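Local coordinates for protein thiamine pyrophosphokinase (Saccharomyces cerevisiae, PDB 1IG0) that transfers a diphosphate group from ATP to thiamine, making thiamine diphosphate and AMP, as a homodimer that is the only yeast enzyme able to make this cofactor, at residues Leu41-Gln46 and Lys65-Gly70; His201-Leu206 and Asp225-Ile230; Leu253-Glu258 and Gly282-Ser287. All coordinates share one frame; numbering follows the deposited sequence.

Interaction 1 (Leu41-Gln46 and Lys65-Gly70); sequences LLILNQ and KVCADG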
loop_
_atom_site.group_PDB
_atom_site.type_symbol
_atom_site.label_atom_id
_atom_site.label_comp_id
_atom_site.label_asym_id
_atom_site.label_seq_id
_atom_site.Cartn_x
_atom_site.Cartn_y
_atom_site.Cartn_z
ATOM N N LEU B 41 4.363 -18.473 -10.664
ATOM C CA LEU B 41 3.728 -17.197 -10.950
ATOM C C LEU B 41 2.416 -17.259 -10.179
ATOM O O LEU B 41 1.545 -18.073 -10.486
ATOM C CB LEU B 41 3.440 -17.041 -12.442
ATOM C CG LEU B 41 2.626 -15.798 -12.822
ATOM C CD1 LEU B 41 3.388 -14.536 -12.424
ATOM C CD2 LEU B 41 2.340 -15.809 -14.320
ATOM N N LEU B 42 2.286 -16.411 -9.167
ATOM C CA LEU B 42 1.083 -16.390 -8.350
ATOM C C LEU B 42 0.175 -15.232 -8.721
ATOM O O LEU B 42 0.590 -14.074 -8.701
ATOM C CB LEU B 42 1.462 -16.288 -6.871
ATOM C CG LEU B 42 0.328 -16.107 -5.860
ATOM C CD1 LEU B 42 -0.634 -17.284 -5.939
ATOM C CD2 LEU B 42 0.921 -15.986 -4.461
ATOM N N ILE B 43 -1.068 -15.554 -9.059
ATOM C CA ILE B 43 -2.042 -14.536 -9.427
ATOM C C ILE B 43 -3.051 -14.380 -8.302
ATOM O O ILE B 43 -3.767 -15.323 -7.965
ATOM C CB ILE B 43 -2.797 -14.915 -10.717
ATOM C CG1 ILE B 43 -1.796 -15.167 -11.846
ATOM C CG2 ILE B 43 -3.753 -13.788 -11.114
ATOM C CD1 ILE B 43 -2.436 -15.615 -13.150
ATOM N N LEU B 44 -3.100 -13.187 -7.720
ATOM C CA LEU B 44 -4.026 -12.909 -6.632
ATOM C C LEU B 44 -5.312 -12.284 -7.170
ATOM O O LEU B 44 -5.367 -11.857 -8.326
ATOM C CB LEU B 44 -3.352 -12.004 -5.599
ATOM C CG LEU B 44 -2.121 -12.681 -4.981
ATOM C CD1 LEU B 44 -1.360 -11.706 -4.107
ATOM C CD2 LEU B 44 -2.564 -13.901 -4.183
ATOM N N ASN B 45 -6.343 -12.233 -6.333
ATOM C CA ASN B 45 -7.636 -11.704 -6.752
ATOM C C ASN B 45 -7.745 -10.191 -6.914
ATOM O O ASN B 45 -8.245 -9.486 -6.036
ATOM C CB ASN B 45 -8.733 -12.206 -5.807
ATOM C CG ASN B 45 -10.124 -11.832 -6.281
ATOM O OD1 ASN B 45 -10.375 -11.736 -7.483
ATOM N ND2 ASN B 45 -11.040 -11.635 -5.340
ATOM N N GLN B 46 -7.274 -9.710 -8.058
ATOM C CA GLN B 46 -7.327 -8.297 -8.413
ATOM C C GLN B 46 -7.292 -8.244 -9.935
ATOM O O GLN B 46 -6.699 -9.112 -10.575
ATOM C CB GLN B 46 -6.131 -7.529 -7.833
ATOM C CG GLN B 46 -6.111 -6.050 -8.209
ATOM C CD GLN B 46 -5.018 -5.265 -7.501
ATOM O OE1 GLN B 46 -4.794 -4.092 -7.799
ATOM N NE2 GLN B 46 -4.337 -5.908 -6.559
ATOM N N LYS B 65 1.884 -22.197 -12.044
ATOM C CA LYS B 65 1.002 -21.034 -12.049
ATOM C C LYS B 65 -0.160 -21.327 -11.114
ATOM O O LYS B 65 -0.870 -22.320 -11.280
ATOM C CB LYS B 65 0.463 -20.738 -13.451
ATOM C CG LYS B 65 1.503 -20.246 -14.443
ATOM C CD LYS B 65 2.284 -21.396 -15.050
ATOM C CE LYS B 65 3.300 -20.894 -16.061
ATOM N NZ LYS B 65 3.960 -22.025 -16.763
ATOM N N VAL B 66 -0.351 -20.458 -10.128
ATOM C CA VAL B 66 -1.416 -20.644 -9.155
ATOM C C VAL B 66 -2.354 -19.446 -9.092
ATOM O O VAL B 66 -1.914 -18.296 -9.107
ATOM C CB VAL B 66 -0.832 -20.890 -7.741
ATOM C CG1 VAL B 66 -1.951 -20.992 -6.715
ATOM C CG2 VAL B 66 0.006 -22.163 -7.738
ATOM N N CYS B 67 -3.651 -19.731 -9.029
ATOM C CA CYS B 67 -4.671 -18.697 -8.935
ATOM C C CYS B 67 -5.304 -18.747 -7.552
ATOM O O CYS B 67 -5.741 -19.807 -7.100
ATOM C CB CYS B 67 -5.759 -18.907 -9.991
ATOM S SG CYS B 67 -5.325 -18.351 -11.648
ATOM N N ALA B 68 -5.341 -17.603 -6.880
ATOM C CA ALA B 68 -5.937 -17.526 -5.554
ATOM C C ALA B 68 -7.430 -17.230 -5.660
ATOM O O ALA B 68 -7.836 -16.088 -5.889
ATOM C CB ALA B 68 -5.246 -16.449 -4.725
ATOM N N ASP B 69 -8.237 -18.275 -5.504
ATOM C CA ASP B 69 -9.692 -18.172 -5.557
ATOM C C ASP B 69 -10.211 -17.301 -6.700
ATOM O O ASP B 69 -10.173 -17.705 -7.859
ATOM C CB ASP B 69 -10.218 -17.642 -4.219
ATOM C CG ASP B 69 -11.717 -17.812 -4.071
ATOM O OD1 ASP B 69 -12.335 -18.449 -4.951
ATOM O OD2 ASP B 69 -12.278 -17.313 -3.074
ATOM N N GLY B 70 -10.695 -16.108 -6.365
ATOM C CA GLY B 70 -11.230 -15.204 -7.370
ATOM C C GLY B 70 -10.283 -14.858 -8.506
ATOM O O GLY B 70 -10.718 -14.404 -9.567
#

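Interaction 2 (His201-Leu206 and Asp225-Ile230); sequences HSITQL and DLIFLI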
loop_
_atom_site.group_PDB
_atom_site.type_symbol
_atom_site.label_atom_id
_atom_site.label_comp_id
_atom_site.label_asym_id
_atom_site.label_seq_id
_atom_site.Cartn_x
_atom_site.Cartn_y
_atom_site.Cartn_z
ATOM N N HIS B 201 -1.414 -7.225 4.023
ATOM C CA HIS B 201 -1.174 -8.649 4.209
ATOM C C HIS B 201 -0.093 -9.105 3.239
ATOM O O HIS B 201 0.784 -9.887 3.600
ATOM C CB HIS B 201 -2.429 -9.480 3.958
ATOM C CG HIS B 201 -2.181 -10.954 4.043
ATOM N ND1 HIS B 201 -1.862 -11.585 5.227
ATOM C CD2 HIS B 201 -2.132 -11.908 3.083
ATOM C CE1 HIS B 201 -1.625 -12.863 4.992
ATOM N NE2 HIS B 201 -1.783 -13.085 3.700
ATOM N N SER B 202 -0.167 -8.625 2.002
ATOM C CA SER B 202 0.828 -8.990 1.001
ATOM C C SER B 202 2.219 -8.644 1.514
ATOM O O SER B 202 3.181 -9.377 1.277
ATOM C CB SER B 202 0.560 -8.259 -0.315
ATOM O OG SER B 202 -0.585 -8.790 -0.963
ATOM N N ILE B 203 2.327 -7.527 2.227
ATOM C CA ILE B 203 3.614 -7.113 2.765
ATOM C C ILE B 203 4.073 -8.039 3.889
ATOM O O ILE B 203 5.260 -8.340 3.997
ATOM C CB ILE B 203 3.570 -5.659 3.288
ATOM C CG1 ILE B 203 3.301 -4.698 2.125
ATOM C CG2 ILE B 203 4.886 -5.308 3.971
ATOM C CD1 ILE B 203 4.293 -4.813 0.987
ATOM N N THR B 204 3.142 -8.495 4.723
ATOM C CA THR B 204 3.508 -9.396 5.815
ATOM C C THR B 204 4.149 -10.670 5.264
ATOM O O THR B 204 5.062 -11.228 5.877
ATOM C CB THR B 204 2.288 -9.801 6.679
ATOM O OG1 THR B 204 1.398 -10.627 5.915
ATOM C CG2 THR B 204 1.550 -8.567 7.159
ATOM N N GLN B 205 3.667 -11.129 4.112
ATOM C CA GLN B 205 4.193 -12.339 3.485
ATOM C C GLN B 205 5.695 -12.239 3.231
ATOM O O GLN B 205 6.424 -13.219 3.385
ATOM C CB GLN B 205 3.469 -12.610 2.164
ATOM C CG GLN B 205 2.029 -13.103 2.297
ATOM C CD GLN B 205 1.930 -14.516 2.853
ATOM O OE1 GLN B 205 2.857 -15.316 2.720
ATOM N NE2 GLN B 205 0.790 -14.837 3.460
ATOM N N LEU B 206 6.157 -11.059 2.829
ATOM C CA LEU B 206 7.580 -10.862 2.573
ATOM C C LEU B 206 8.381 -11.152 3.841
ATOM O O LEU B 206 9.435 -11.790 3.793
ATOM C CB LEU B 206 7.847 -9.427 2.104
ATOM C CG LEU B 206 7.358 -9.086 0.693
ATOM C CD1 LEU B 206 7.456 -7.590 0.452
ATOM C CD2 LEU B 206 8.182 -9.852 -0.331
ATOM N N ASP B 225 5.629 -0.942 -9.751
ATOM C CA ASP B 225 6.758 -1.374 -8.939
ATOM C C ASP B 225 7.060 -2.858 -8.874
ATOM O O ASP B 225 6.266 -3.717 -9.265
ATOM C CB ASP B 225 6.559 -0.918 -7.488
ATOM C CG ASP B 225 6.362 0.573 -7.358
ATOM O OD1 ASP B 225 7.374 1.302 -7.355
ATOM O OD2 ASP B 225 5.196 1.012 -7.256
ATOM N N LEU B 226 8.252 -3.119 -8.354
ATOM C CA LEU B 226 8.741 -4.451 -8.063
ATOM C C LEU B 226 8.917 -4.247 -6.563
ATOM O O LEU B 226 9.595 -3.310 -6.135
ATOM C CB LEU B 226 10.096 -4.721 -8.722
ATOM C CG LEU B 226 10.101 -5.126 -10.197
ATOM C CD1 LEU B 226 11.536 -5.349 -10.654
ATOM C CD2 LEU B 226 9.285 -6.396 -10.382
ATOM N N ILE B 227 8.280 -5.088 -5.762
ATOM C CA ILE B 227 8.367 -4.945 -4.319
ATOM C C ILE B 227 8.902 -6.238 -3.741
ATOM O O ILE B 227 8.344 -7.309 -3.978
ATOM C CB ILE B 227 6.977 -4.637 -3.724
ATOM C CG1 ILE B 227 6.373 -3.423 -4.437
ATOM C CG2 ILE B 227 7.090 -4.371 -2.228
ATOM C CD1 ILE B 227 4.913 -3.166 -4.099
ATOM N N PHE B 228 9.992 -6.135 -2.991
ATOM C CA PHE B 228 10.612 -7.312 -2.404
ATOM C C PHE B 228 11.356 -6.991 -1.116
ATOM O O PHE B 228 11.502 -5.826 -0.746
ATOM C CB PHE B 228 11.559 -7.943 -3.424
ATOM C CG PHE B 228 12.593 -6.993 -3.954
ATOM C CD1 PHE B 228 13.883 -6.989 -3.437
ATOM C CD2 PHE B 228 12.271 -6.090 -4.963
ATOM C CE1 PHE B 228 14.841 -6.097 -3.917
ATOM C CE2 PHE B 228 13.222 -5.194 -5.448
ATOM C CZ PHE B 228 14.509 -5.199 -4.925
ATOM N N LEU B 229 11.832 -8.028 -0.438
ATOM C CA LEU B 229 12.537 -7.837 0.820
ATOM C C LEU B 229 14.050 -7.807 0.674
ATOM O O LEU B 229 14.632 -8.569 -0.100
ATOM C CB LEU B 229 12.133 -8.928 1.816
ATOM C CG LEU B 229 12.646 -8.784 3.252
ATOM C CD1 LEU B 229 11.646 -9.401 4.215
ATOM C CD2 LEU B 229 14.010 -9.439 3.387
ATOM N N ILE B 230 14.669 -6.903 1.427
ATOM C CA ILE B 230 16.114 -6.740 1.447
ATOM C C ILE B 230 16.620 -7.256 2.794
ATOM O O ILE B 230 16.262 -6.725 3.845
ATOM C CB ILE B 230 16.503 -5.250 1.290
ATOM C CG1 ILE B 230 16.238 -4.793 -0.148
ATOM C CG2 ILE B 230 17.959 -5.037 1.682
ATOM C CD1 ILE B 230 17.043 -5.543 -1.189
#

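Interaction 3 (Leu253-Glu258 and Gly282-Ser287); sequences LLPIGE and GRVSSS. With VIB (3-(4-amino-2-methyl-pyrimidin-5-ylmethyl)-5-(2-hydroxy-ethyl)-4-methyl-thiazol-3-ium), chain C.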
loop_
_atom_site.group_PDB
_atom_site.type_symbol
_atom_site.label_atom_id
_atom_site.label_comp_id
_atom_site.label_asym_id
_atom_site.label_seq_id
_atom_site.Cartn_x
_atom_site.Cartn_y
_atom_site.Cartn_z
ATOM N N LEU B 253 13.230 2.864 0.373
ATOM C CA LEU B 253 13.594 1.957 1.455
ATOM C C LEU B 253 12.443 2.058 2.448
ATOM O O LEU B 253 12.293 3.068 3.133
ATOM C CB LEU B 253 14.915 2.394 2.094
ATOM C CG LEU B 253 16.187 2.105 1.281
ATOM C CD1 LEU B 253 16.128 2.796 -0.075
ATOM C CD2 LEU B 253 17.403 2.571 2.064
ATOM N N LEU B 254 11.642 1.001 2.530
ATOM C CA LEU B 254 10.454 1.006 3.374
ATOM C C LEU B 254 10.468 0.092 4.594
ATOM O O LEU B 254 10.369 -1.129 4.463
ATOM C CB LEU B 254 9.251 0.657 2.499
ATOM C CG LEU B 254 9.333 1.255 1.088
ATOM C CD1 LEU B 254 8.243 0.666 0.205
ATOM C CD2 LEU B 254 9.217 2.774 1.161
ATOM N N PRO B 255 10.577 0.675 5.800
ATOM C CA PRO B 255 10.593 -0.099 7.043
ATOM C C PRO B 255 9.160 -0.373 7.494
ATOM O O PRO B 255 8.750 0.024 8.585
ATOM C CB PRO B 255 11.341 0.820 7.999
ATOM C CG PRO B 255 10.833 2.167 7.591
ATOM C CD PRO B 255 10.901 2.091 6.068
ATOM N N ILE B 256 8.404 -1.049 6.638
ATOM C CA ILE B 256 7.014 -1.371 6.924
ATOM C C ILE B 256 6.921 -2.425 8.022
ATOM O O ILE B 256 7.544 -3.478 7.935
ATOM C CB ILE B 256 6.307 -1.902 5.657
ATOM C CG1 ILE B 256 6.595 -0.974 4.475
ATOM C CG2 ILE B 256 4.802 -2.000 5.894
ATOM C CD1 ILE B 256 6.060 -1.486 3.145
ATOM N N GLY B 257 6.152 -2.134 9.066
ATOM C CA GLY B 257 5.999 -3.094 10.144
ATOM C C GLY B 257 6.936 -2.940 11.327
ATOM O O GLY B 257 6.568 -3.266 12.457
ATOM N N GLU B 258 8.150 -2.457 11.086
ATOM C CA GLU B 258 9.095 -2.277 12.179
ATOM C C GLU B 258 10.223 -1.313 11.827
ATOM O O GLU B 258 10.818 -1.396 10.752
ATOM C CB GLU B 258 9.656 -3.641 12.615
ATOM C CG GLU B 258 11.094 -3.945 12.214
ATOM C CD GLU B 258 11.558 -5.299 12.729
ATOM O OE1 GLU B 258 11.178 -5.667 13.861
ATOM O OE2 GLU B 258 12.308 -5.995 12.012
ATOM N N GLY B 282 8.265 9.133 10.368
ATOM C CA GLY B 282 8.210 9.777 9.069
ATOM C C GLY B 282 9.548 9.764 8.359
ATOM O O GLY B 282 9.670 10.256 7.236
ATOM N N ARG B 283 10.561 9.208 9.018
ATOM C CA ARG B 283 11.892 9.131 8.429
ATOM C C ARG B 283 11.983 7.926 7.507
ATOM O O ARG B 283 12.435 6.852 7.904
ATOM C CB ARG B 283 12.959 9.040 9.522
ATOM C CG ARG B 283 13.215 10.356 10.248
ATOM C CD ARG B 283 14.174 10.166 11.415
ATOM N NE ARG B 283 15.417 9.516 11.006
ATOM C CZ ARG B 283 16.457 10.146 10.468
ATOM N NH1 ARG B 283 16.417 11.458 10.277
ATOM N NH2 ARG B 283 17.532 9.460 10.107
ATOM N N VAL B 284 11.544 8.120 6.268
ATOM C CA VAL B 284 11.553 7.069 5.258
ATOM C C VAL B 284 12.113 7.614 3.952
ATOM O O VAL B 284 11.673 8.657 3.467
ATOM C CB VAL B 284 10.125 6.540 4.995
ATOM C CG1 VAL B 284 10.140 5.526 3.863
ATOM C CG2 VAL B 284 9.563 5.911 6.258
ATOM N N SER B 285 13.083 6.905 3.386
ATOM C CA SER B 285 13.691 7.324 2.133
ATOM C C SER B 285 12.771 6.998 0.962
ATOM O O SER B 285 12.744 5.868 0.474
ATOM C CB SER B 285 15.041 6.632 1.939
ATOM O OG SER B 285 15.668 7.076 0.747
ATOM N N SER B 286 12.005 7.990 0.524
ATOM C CA SER B 286 11.094 7.806 -0.597
ATOM C C SER B 286 11.583 8.666 -1.748
ATOM O O SER B 286 12.278 9.655 -1.534
ATOM C CB SER B 286 9.666 8.204 -0.210
ATOM O OG SER B 286 9.588 9.565 0.172
ATOM N N SER B 287 11.219 8.288 -2.966
ATOM C CA SER B 287 11.642 9.027 -4.149
ATOM C C SER B 287 13.161 9.078 -4.285
ATOM O O SER B 287 13.721 10.076 -4.743
ATOM C CB SER B 287 11.083 10.452 -4.124
ATOM O OG SER B 287 9.679 10.450 -4.310
HETATM C CM2 VIB C . 17.413 9.950 2.626
HETATM N N4A VIB C . 16.068 13.890 -0.060
HETATM C CM4 VIB C . 13.268 13.469 -4.302
HETATM O O1 VIB C . 8.816 13.353 -2.720
HETATM C C7 VIB C . 9.392 13.874 -3.922
HETATM C C6 VIB C . 10.587 14.796 -3.569
HETATM C C2 VIB C . 12.681 13.064 -0.768
HETATM S S1 VIB C . 11.120 13.942 -0.831
HETATM C C5 VIB C . 11.514 14.087 -2.586
HETATM C C4 VIB C . 12.698 13.491 -2.891
HETATM N N3 VIB C . 13.281 12.962 -1.872
HETATM C C7A VIB C . 14.589 12.252 -1.946
HETATM C C4A VIB C . 16.034 12.495 0.136
HETATM N N3A VIB C . 16.715 11.933 1.238
HETATM C C2A VIB C . 16.691 10.546 1.452
HETATM N N1A VIB C . 15.989 9.718 0.557
HETATM C C6A VIB C . 15.308 10.275 -0.545
HETATM C C5A VIB C . 15.328 11.664 -0.764
HETATM O O HOH W 1 14.045 4.560 4.659
#

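Interaction 1 (Leu41-Gln46 and Lys65-Gly70)
The flat amide of N45 lies over the backbone of G70, one face turned to the glycine CA and carbonyl. The two meet just past the C-terminal ends of parallel strands 38-43 and 64-68, which helix 52-61 joins into a beta-alpha-beta unit within the large mixed sheet. N45 CG stands 3.7 Å from G70 CA, and N45 OD1 comes to 3.3 Å from G70 C; amide and carbonyl planes are tilted by only about 20° to each other. A CB on G70 would run straight into N45 CG, so the glycine lets the amide settle this close. N45 OD1 takes a hydrogen bond from R74 NE. With CG anti to the backbone N (chi1 -173°), the amide reaches out over the neighbouring chain.

Three backbone bonds hold the strand pair. V66 N donates to L41 O, I43 N to V66 O at 2.9 Å, and A68 N closes the ladder on I43 O at 3.0 Å.

L41, I43, K65 and C67 share one face of the sheet, where helices 52-61 and 71-78 pack. I43 CD1 sits beside C67 SG at 4.3 Å. The aliphatic start of K65 passes L41, then its chain bends away to carry NZ to the carbonyls of H62 and D63, with W59 in cation-pi contact. L42 and V66 occupy the other face, against which helix 126-139 lies. There L42 CD1 reaches both V66 O, at 3.6 Å, and V66 CG1. Beyond the last bridge, L44 turns its CD2 methyl back to A68 CB, 3.7 Å away.

Interaction 2 (His201-Leu206 and Asp225-Ile230)
L206 of helix 196-212 faces strand 225-230 and meets three successive residues of it, I227, F228 and L229. Methyl-to-methyl packing comes first. L206 CD1 lies 4.2 Å from I227 CG2, and I203, one turn earlier on the helix, brings its CD1 to the same CG2 at 4.3 Å, so a single branch of I227 receives both helix residues. L206 and L229 stand with their CB atoms 4.3 Å apart.

A second kind of contact is side chain against backbone. L206 CD2 rests on the strand itself, 4.1 Å from F228 CA, while the F228 ring leaves on the far side of the strand toward L306. In return, L229 CD1 presses on the helix backbone, 3.3 Å from L206 O; the L229 chi2 of 149° is well off a staggered value, consistent with a tight fit.

This is helix-on-sheet packing: the segment axes pass 8.7 Å apart at an angle of 38°, and L218 and Y220 of the adjoining strand 216-221 also touch L206. Polar groups work around the contact instead of across it. H201 O takes Q205 N within the helix, and D225 OD2 accepts the backbone N of F196 of the second subunit, a residue that also packs on I203 and I227.

Not one hydrogen bond spans helix and strand, which implies that the fit of aliphatic side chains to one another and to backbone holds the two together, with no directional bond between them, in a layer that continues into the dimer interface.

Interaction 3 (Leu253-Glu258 and Gly282-Ser287)
V284 faces L253, L254 and P255 with a side chain that forks at CB into two working methyls. CG1, anti to the backbone N (chi1 176°), is pushed against the carbonyl of L253, 3.3 Å from its O, and lies 4.0 Å from CD2 of L254. CG2 goes to the proline, crossing it to meet P255 CD at 4.1 Å, with CG close behind. An alanine here would remove both methyls and would probably leave the P255 ring and L254 CD2 without their neighbour, opening a gap beside the L253 carbonyl.

Next to this apolar patch the backbones are joined directly and through water. L253 N donates to S285 O at 3.0 Å, and a water bridges the return side, donating a hydrogen bond to L253 O and accepting one from S285 N. The contact thus links strand 248-254 to the short extended run at 285-286 in the beta-sandwich, thiamine-binding part of the protein, with P255 at the centre of an inverse gamma turn where the first chain leaves its strand.

The second chain goes on into the thiamine site, which is shared between subunits. S285 OG donates to the pyrimidine N1A of thiamine at 2.7 Å and is also bonded to N288 ND2, so two hydrogen bonds hold the hydroxyl. S286 O approaches C6A of the same ring at 3.2 Å. S287 CB sits over one face of the thiazolium, 3.7 Å from C4, while its OG takes a long, weak bond from the thiamine hydroxyl O1; Q122 O of the second subunit bonds to the same ligand.

How the interactions relate
All three contacts are largely buried and reach the same mixed sheet, but at different places along it. Interaction 1 belongs to its parallel part and rests on regular backbone bonds; no other chain touches its segments. Interaction 2 is nearest the centre of the chain, where a helix covers the antiparallel part through apolar contacts, with no hydrogen bond across. Interaction 3, about 28 Å from interaction 1 between centres and across the chain's middle from it, mixes packing with one direct backbone bond, a water bridge and ligand bonds. Interactions 2 and 3 touch each other, I203 CG2 lying 3.8 Å from I256 CG2, and both meet F196 of the second subunit.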